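Local coordinates for protein branched-chain-amino-acid aminotransferase (Pseudomonas aeruginosa, PDB 6NST) that probably transfers the amino group of leucine, isoleucine or valine to 2-oxoglutarate with the help of pyridoxal 5'-phosphate, as a class-IV aminotransferase, at residues Gly49-Leu55 and Trp302-Val306; Thr59-Phe63 and Tyr75-Asn81. The protein carries 1 engineered substitution. All coordinates share one frame; numbering follows the deposited sequence.

Contact 1. Residues Gly49-Leu55 and Trp302-Val306; sequences GTAIFRL and WRTLV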
loop_
_atom_site.group_PDB
_atom_site.type_symbol
_atom_site.label_atom_id
_atom_site.label_comp_id
_atom_site.label_asym_id
_atom_site.label_seq_id
_atom_site.Cartn_x
_atom_site.Cartn_y
_atom_site.Cartn_z
ATOM N N GLY A 49 -49.589 12.325 -5.041
ATOM C CA GLY A 49 -49.736 11.053 -4.367
ATOM C C GLY A 49 -48.396 10.507 -3.911
ATOM O O GLY A 49 -47.339 11.084 -4.154
ATOM N N THR A 50 -48.465 9.368 -3.225
ATOM C CA THR A 50 -47.252 8.687 -2.792
ATOM C C THR A 50 -46.430 8.286 -4.009
ATOM O O THR A 50 -46.917 7.571 -4.890
ATOM C CB THR A 50 -47.602 7.459 -1.950
ATOM O OG1 THR A 50 -48.347 7.865 -0.794
ATOM C CG2 THR A 50 -46.337 6.740 -1.501
ATOM N N ALA A 51 -45.187 8.763 -4.067
ATOM C CA ALA A 51 -44.337 8.559 -5.231
ATOM C C ALA A 51 -42.963 8.066 -4.806
ATOM O O ALA A 51 -42.397 8.544 -3.818
ATOM C CB ALA A 51 -44.199 9.848 -6.052
ATOM N N ILE A 52 -42.435 7.111 -5.566
ATOM C CA ILE A 52 -41.092 6.594 -5.341
ATOM C C ILE A 52 -40.091 7.504 -6.040
ATOM O O ILE A 52 -40.264 7.849 -7.215
ATOM C CB ILE A 52 -40.974 5.147 -5.849
ATOM C CG1 ILE A 52 -41.903 4.223 -5.058
ATOM C CG2 ILE A 52 -39.539 4.666 -5.763
ATOM C CD1 ILE A 52 -41.921 2.800 -5.569
ATOM N N PHE A 53 -39.042 7.895 -5.323
ATOM C CA PHE A 53 -38.041 8.807 -5.857
ATOM C C PHE A 53 -36.979 8.018 -6.613
ATOM O O PHE A 53 -36.288 7.177 -6.027
ATOM C CB PHE A 53 -37.402 9.633 -4.745
ATOM C CG PHE A 53 -36.389 10.620 -5.241
ATOM C CD1 PHE A 53 -36.783 11.716 -5.991
ATOM C CD2 PHE A 53 -35.045 10.453 -4.964
ATOM C CE1 PHE A 53 -35.854 12.627 -6.454
ATOM C CE2 PHE A 53 -34.110 11.361 -5.423
ATOM C CZ PHE A 53 -34.515 12.449 -6.169
ATOM N N ARG A 54 -36.852 8.302 -7.909
ATOM C CA ARG A 54 -35.881 7.662 -8.794
ATOM C C ARG A 54 -35.962 6.139 -8.689
ATOM O O ARG A 54 -35.001 5.452 -8.338
ATOM C CB ARG A 54 -34.466 8.167 -8.510
ATOM C CG ARG A 54 -34.343 9.677 -8.592
ATOM C CD ARG A 54 -32.909 10.108 -8.827
ATOM N NE ARG A 54 -32.440 9.735 -10.156
ATOM C CZ ARG A 54 -31.261 10.083 -10.660
ATOM N NH1 ARG A 54 -30.422 10.819 -9.945
ATOM N NH2 ARG A 54 -30.920 9.698 -11.881
ATOM N N LEU A 55 -37.154 5.625 -8.995
ATOM C CA LEU A 55 -37.360 4.182 -8.999
ATOM C C LEU A 55 -36.443 3.498 -10.007
ATOM O O LEU A 55 -35.873 2.438 -9.721
ATOM C CB LEU A 55 -38.823 3.869 -9.303
ATOM C CG LEU A 55 -39.173 2.390 -9.452
ATOM C CD1 LEU A 55 -38.799 1.625 -8.193
ATOM C CD2 LEU A 55 -40.647 2.209 -9.780
ATOM N N TRP A 302 -38.454 11.468 -12.080
ATOM C CA TRP A 302 -37.829 11.000 -10.852
ATOM C C TRP A 302 -38.836 10.711 -9.745
ATOM O O TRP A 302 -38.438 10.256 -8.669
ATOM C CB TRP A 302 -36.797 12.026 -10.363
ATOM C CG TRP A 302 -35.554 12.072 -11.208
ATOM C CD1 TRP A 302 -35.266 11.284 -12.287
ATOM C CD2 TRP A 302 -34.432 12.948 -11.040
ATOM N NE1 TRP A 302 -34.036 11.615 -12.800
ATOM C CE2 TRP A 302 -33.502 12.633 -12.054
ATOM C CE3 TRP A 302 -34.122 13.966 -10.133
ATOM C CZ2 TRP A 302 -32.285 13.302 -12.184
ATOM C CZ3 TRP A 302 -32.913 14.628 -10.266
ATOM C CH2 TRP A 302 -32.010 14.293 -11.283
ATOM N N ARG A 303 -40.123 10.956 -9.980
ATOM C CA ARG A 303 -41.179 10.673 -9.010
ATOM C C ARG A 303 -42.201 9.760 -9.680
ATOM O O ARG A 303 -42.999 10.208 -10.508
ATOM C CB ARG A 303 -41.825 11.959 -8.507
ATOM C CG ARG A 303 -40.894 12.844 -7.697
ATOM C CD ARG A 303 -41.588 14.127 -7.278
ATOM N NE ARG A 303 -41.988 14.924 -8.433
ATOM C CZ ARG A 303 -41.203 15.814 -9.031
ATOM N NH1 ARG A 303 -39.975 16.024 -8.580
ATOM N NH2 ARG A 303 -41.648 16.495 -10.080
ATOM N N THR A 304 -42.176 8.479 -9.318
ATOM C CA THR A 304 -43.066 7.479 -9.898
ATOM C C THR A 304 -44.212 7.229 -8.925
ATOM O O THR A 304 -44.001 6.686 -7.835
ATOM C CB THR A 304 -42.307 6.188 -10.204
ATOM O OG1 THR A 304 -41.260 6.464 -11.143
ATOM C CG2 THR A 304 -43.242 5.143 -10.792
ATOM N N LEU A 305 -45.420 7.633 -9.320
ATOM C CA LEU A 305 -46.593 7.440 -8.479
ATOM C C LEU A 305 -46.791 5.964 -8.158
ATOM O O LEU A 305 -46.526 5.087 -8.985
ATOM C CB LEU A 305 -47.840 7.998 -9.169
ATOM C CG LEU A 305 -47.883 9.515 -9.351
ATOM C CD1 LEU A 305 -49.171 9.941 -10.043
ATOM C CD2 LEU A 305 -47.735 10.208 -8.008
ATOM N N VAL A 306 -47.257 5.698 -6.943
ATOM C CA VAL A 306 -47.425 4.328 -6.469
ATOM C C VAL A 306 -48.812 3.788 -6.801
ATOM O O VAL A 306 -48.954 2.629 -7.200
ATOM C CB VAL A 306 -47.132 4.271 -4.957
ATOM C CG1 VAL A 306 -47.478 2.918 -4.397
ATOM C CG2 VAL A 306 -45.669 4.591 -4.692
HETATM O O HOH W 1 -39.005 7.410 -9.834
#
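Arg-54 lays its guanidinium flat on the indole of Trp-302, the two planes only 16° apart and their centres 4.1 Å from each other. The side chains run alongside in the same direction: CD of Arg-54 sits above the five-membered ring in a CH-pi contact, while the charged end continues over CE2 and CZ2, an off-centre cation-pi arrangement. A bend at chi3 (68°) turns the guanidinium onto the indole, and its NH1 is hydrogen-bonded to Asn-223. Beside this stack, Phe-53 lies next to Trp-302 and points the same way, CE1 4.1 Å from CB of the tryptophan. Farther along, Val-306 places CG2 3.8 Å from CG1 of Ile-52, the two side chains at about a right angle. The backbones pair as antiparallel strands: Ile-52 and Thr-304 exchange N-H...O bonds (2.8 Å from Ile-52 N to Thr-304 O), and the pairing extends to Arg-54 N with Trp-302 O. One water joins Ile-52 O, Leu-55 N and Thr-304 OG1 where strand gives way to helix. Strand 303-305 thus ends the chain's seven-stranded antiparallel sheet, next to 51-53, which also pairs with strand 36-46; Ile-52 and Leu-55 pack on helix 77-89, whereas Phe-53 and Trp-302 meet helices 220-231 and 279-292.

Contact 2. Residues Thr59-Phe63 and Tyr75-Asn81; sequences TDRLF and YSRDEIN. With SO4 (sulfate ion), chain G.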
loop_
_atom_site.group_PDB
_atom_site.type_symbol
_atom_site.label_atom_id
_atom_site.label_comp_id
_atom_site.label_asym_id
_atom_site.label_seq_id
_atom_site.Cartn_x
_atom_site.Cartn_y
_atom_site.Cartn_z
ATOM N N THR A 59 -33.599 0.537 -9.343
ATOM C CA THR A 59 -33.769 -0.762 -9.982
ATOM C C THR A 59 -32.601 -1.073 -10.910
ATOM O O THR A 59 -32.130 -2.215 -10.961
ATOM C CB THR A 59 -35.097 -0.801 -10.743
ATOM O OG1 THR A 59 -36.183 -0.677 -9.816
ATOM C CG2 THR A 59 -35.242 -2.107 -11.513
ATOM N N ASP A 60 -32.111 -0.066 -11.639
ATOM C CA ASP A 60 -30.962 -0.276 -12.517
ATOM C C ASP A 60 -29.712 -0.617 -11.717
ATOM O O ASP A 60 -28.902 -1.446 -12.145
ATOM C CB ASP A 60 -30.715 0.964 -13.376
ATOM C CG ASP A 60 -31.687 1.082 -14.532
ATOM O OD1 ASP A 60 -32.416 0.104 -14.802
ATOM O OD2 ASP A 60 -31.718 2.155 -15.170
ATOM N N ARG A 61 -29.533 0.017 -10.557
ATOM C CA ARG A 61 -28.367 -0.290 -9.739
ATOM C C ARG A 61 -28.475 -1.675 -9.121
ATOM O O ARG A 61 -27.454 -2.352 -8.940
ATOM C CB ARG A 61 -28.184 0.769 -8.654
ATOM C CG ARG A 61 -26.831 0.706 -7.969
ATOM C CD ARG A 61 -26.602 1.920 -7.091
ATOM N NE ARG A 61 -27.519 1.963 -5.957
ATOM C CZ ARG A 61 -27.541 2.938 -5.055
ATOM N NH1 ARG A 61 -28.408 2.897 -4.051
ATOM N NH2 ARG A 61 -26.694 3.955 -5.156
ATOM N N LEU A 62 -29.693 -2.118 -8.799
ATOM C CA LEU A 62 -29.871 -3.480 -8.306
ATOM C C LEU A 62 -29.427 -4.498 -9.349
ATOM O O LEU A 62 -28.707 -5.452 -9.029
ATOM C CB LEU A 62 -31.329 -3.714 -7.912
ATOM C CG LEU A 62 -31.607 -5.026 -7.178
ATOM C CD1 LEU A 62 -30.983 -5.006 -5.786
ATOM C CD2 LEU A 62 -33.102 -5.304 -7.100
ATOM N N PHE A 63 -29.835 -4.305 -10.605
ATOM C CA PHE A 63 -29.420 -5.220 -11.664
ATOM C C PHE A 63 -27.938 -5.075 -11.979
ATOM O O PHE A 63 -27.277 -6.068 -12.310
ATOM C CB PHE A 63 -30.270 -4.994 -12.915
ATOM C CG PHE A 63 -31.613 -5.666 -12.856
ATOM C CD1 PHE A 63 -32.602 -5.197 -12.007
ATOM C CD2 PHE A 63 -31.884 -6.774 -13.645
ATOM C CE1 PHE A 63 -33.839 -5.820 -11.947
ATOM C CE2 PHE A 63 -33.121 -7.400 -13.591
ATOM C CZ PHE A 63 -34.097 -6.922 -12.740
ATOM N N TYR A 75 -36.249 -12.062 -12.489
ATOM C CA TYR A 75 -37.284 -11.118 -12.869
ATOM C C TYR A 75 -36.646 -9.954 -13.610
ATOM O O TYR A 75 -35.452 -9.678 -13.472
ATOM C CB TYR A 75 -38.063 -10.620 -11.640
ATOM C CG TYR A 75 -38.618 -11.761 -10.824
ATOM C CD1 TYR A 75 -39.804 -12.385 -11.188
ATOM C CD2 TYR A 75 -37.938 -12.237 -9.707
ATOM C CE1 TYR A 75 -40.308 -13.441 -10.459
ATOM C CE2 TYR A 75 -38.435 -13.294 -8.971
ATOM C CZ TYR A 75 -39.620 -13.890 -9.352
ATOM O OH TYR A 75 -40.119 -14.944 -8.629
ATOM N N SER A 76 -37.460 -9.278 -14.406
ATOM C CA SER A 76 -36.982 -8.169 -15.212
ATOM C C SER A 76 -37.115 -6.857 -14.450
ATOM O O SER A 76 -37.725 -6.784 -13.382
ATOM C CB SER A 76 -37.755 -8.101 -16.523
ATOM O OG SER A 76 -39.133 -7.888 -16.276
ATOM N N ARG A 77 -36.535 -5.803 -15.026
ATOM C CA ARG A 77 -36.616 -4.489 -14.398
ATOM C C ARG A 77 -38.059 -4.007 -14.305
ATOM O O ARG A 77 -38.454 -3.405 -13.299
ATOM C CB ARG A 77 -35.756 -3.491 -15.170
ATOM C CG ARG A 77 -34.271 -3.792 -15.089
ATOM C CD ARG A 77 -33.465 -2.855 -15.966
ATOM N NE ARG A 77 -32.029 -3.073 -15.813
ATOM C CZ ARG A 77 -31.352 -4.040 -16.423
ATOM N NH1 ARG A 77 -31.979 -4.888 -17.226
ATOM N NH2 ARG A 77 -30.049 -4.162 -16.226
ATOM N N ASP A 78 -38.865 -4.273 -15.337
ATOM C CA ASP A 78 -40.254 -3.823 -15.316
ATOM C C ASP A 78 -41.043 -4.518 -14.213
ATOM O O ASP A 78 -41.907 -3.902 -13.578
ATOM C CB ASP A 78 -40.911 -4.060 -16.675
ATOM C CG ASP A 78 -42.329 -3.521 -16.740
ATOM O OD1 ASP A 78 -42.496 -2.285 -16.780
ATOM O OD2 ASP A 78 -43.277 -4.334 -16.749
ATOM N N GLU A 79 -40.763 -5.801 -13.968
ATOM C CA GLU A 79 -41.423 -6.494 -12.866
ATOM C C GLU A 79 -40.974 -5.941 -11.521
ATOM O O GLU A 79 -41.793 -5.772 -10.609
ATOM C CB GLU A 79 -41.147 -7.993 -12.941
ATOM C CG GLU A 79 -41.566 -8.640 -14.243
ATOM C CD GLU A 79 -41.388 -10.142 -14.218
ATOM O OE1 GLU A 79 -42.202 -10.826 -13.564
ATOM O OE2 GLU A 79 -40.422 -10.636 -14.835
ATOM N N ILE A 80 -39.678 -5.650 -11.380
ATOM C CA ILE A 80 -39.169 -5.130 -10.115
ATOM C C ILE A 80 -39.720 -3.736 -9.849
ATOM O O ILE A 80 -40.115 -3.415 -8.720
ATOM C CB ILE A 80 -37.630 -5.148 -10.110
ATOM C CG1 ILE A 80 -37.122 -6.586 -10.190
ATOM C CG2 ILE A 80 -37.092 -4.471 -8.861
ATOM C CD1 ILE A 80 -37.671 -7.484 -9.101
ATOM N N ASN A 81 -39.759 -2.883 -10.880
ATOM C CA ASN A 81 -40.372 -1.568 -10.724
ATOM C C ASN A 81 -41.831 -1.691 -10.305
ATOM O O ASN A 81 -42.297 -0.963 -9.420
ATOM C CB ASN A 81 -40.262 -0.770 -12.025
ATOM C CG ASN A 81 -38.833 -0.416 -12.376
ATOM O OD1 ASN A 81 -38.204 0.399 -11.706
ATOM N ND2 ASN A 81 -38.319 -1.013 -13.444
HETATM S S SO4 G . -27.650 6.215 -1.851
HETATM O O1 SO4 G . -27.687 5.651 -3.196
HETATM O O2 SO4 G . -28.681 5.591 -1.033
HETATM O O3 SO4 G . -26.339 5.972 -1.250
HETATM O O4 SO4 G . -27.892 7.654 -1.925
HETATM O O HOH W 2 -29.259 -1.627 -15.037
#
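Phe-63 and Arg-77 make the main nonpolar contact, a CH-pi interaction in which CG of the arginine stands over the ring centre, 3.7 Å from the centroid. Extended from CG to NE, the arginine chain lays its guanidinium over the rim of the ring near its CG, NH2 reaching CB of Phe-63, the two planes 30° apart. At the ring edge, Phe-63 CE1 is 3.8 Å from Ile-80 CG1, and Phe-63 CZ is 3.2 Å from Tyr-75 O. Methyl CG2 of Thr-59 packs against CB of Arg-77 and CG2 of Ile-80.

Among polar groups, Asp-60 OD1 forms a long salt bridge to Arg-77 NE (3.4 Å), the carboxylate turned 67° from the guanidinium. A water links Asp-60 O to Arg-77 NH2. Thr-59 OG1 lies 3.0 Å from Asn-81 OD1, but its proton may go instead to Leu-55 O.

Arg-61 points to the other side, where its NH1 and NH2 bind O1 of a sulfate, at 3.0 and 2.8 Å, and NE pairs with Glu-39. Thr-257, Thr-221 and Ile-220 N complete the sulfate site, consistent with a cofactor-phosphate pocket. Helix 55-68 thus meets helix 77-89 through apolar and charged contacts and offers an arginine to an anion opposite.

Helix 55-68 ties the two contacts together: it follows strand 51-53 directly, so the chain passes from contact 1 into contact 2, whose centre lies 15 Å away. Segments 59-63 and 75-81 both fall between the strands of contact 1, and the C-terminal strand 303-305 comes almost 250 residues after strand 51-53. The contacts meet where Leu-55 CG packs 3.2 Å from Asn-81 OD1. Helix 77-89 serves both, receiving Ile-52 and Leu-55 as well as Thr-59 and Phe-63. The C-terminal strand is thereby joined to strand 51-53 and the two helices that follow it, with Arg-61 touching Lys-160, the probable attachment point of the cofactor, which is not attached in this structure.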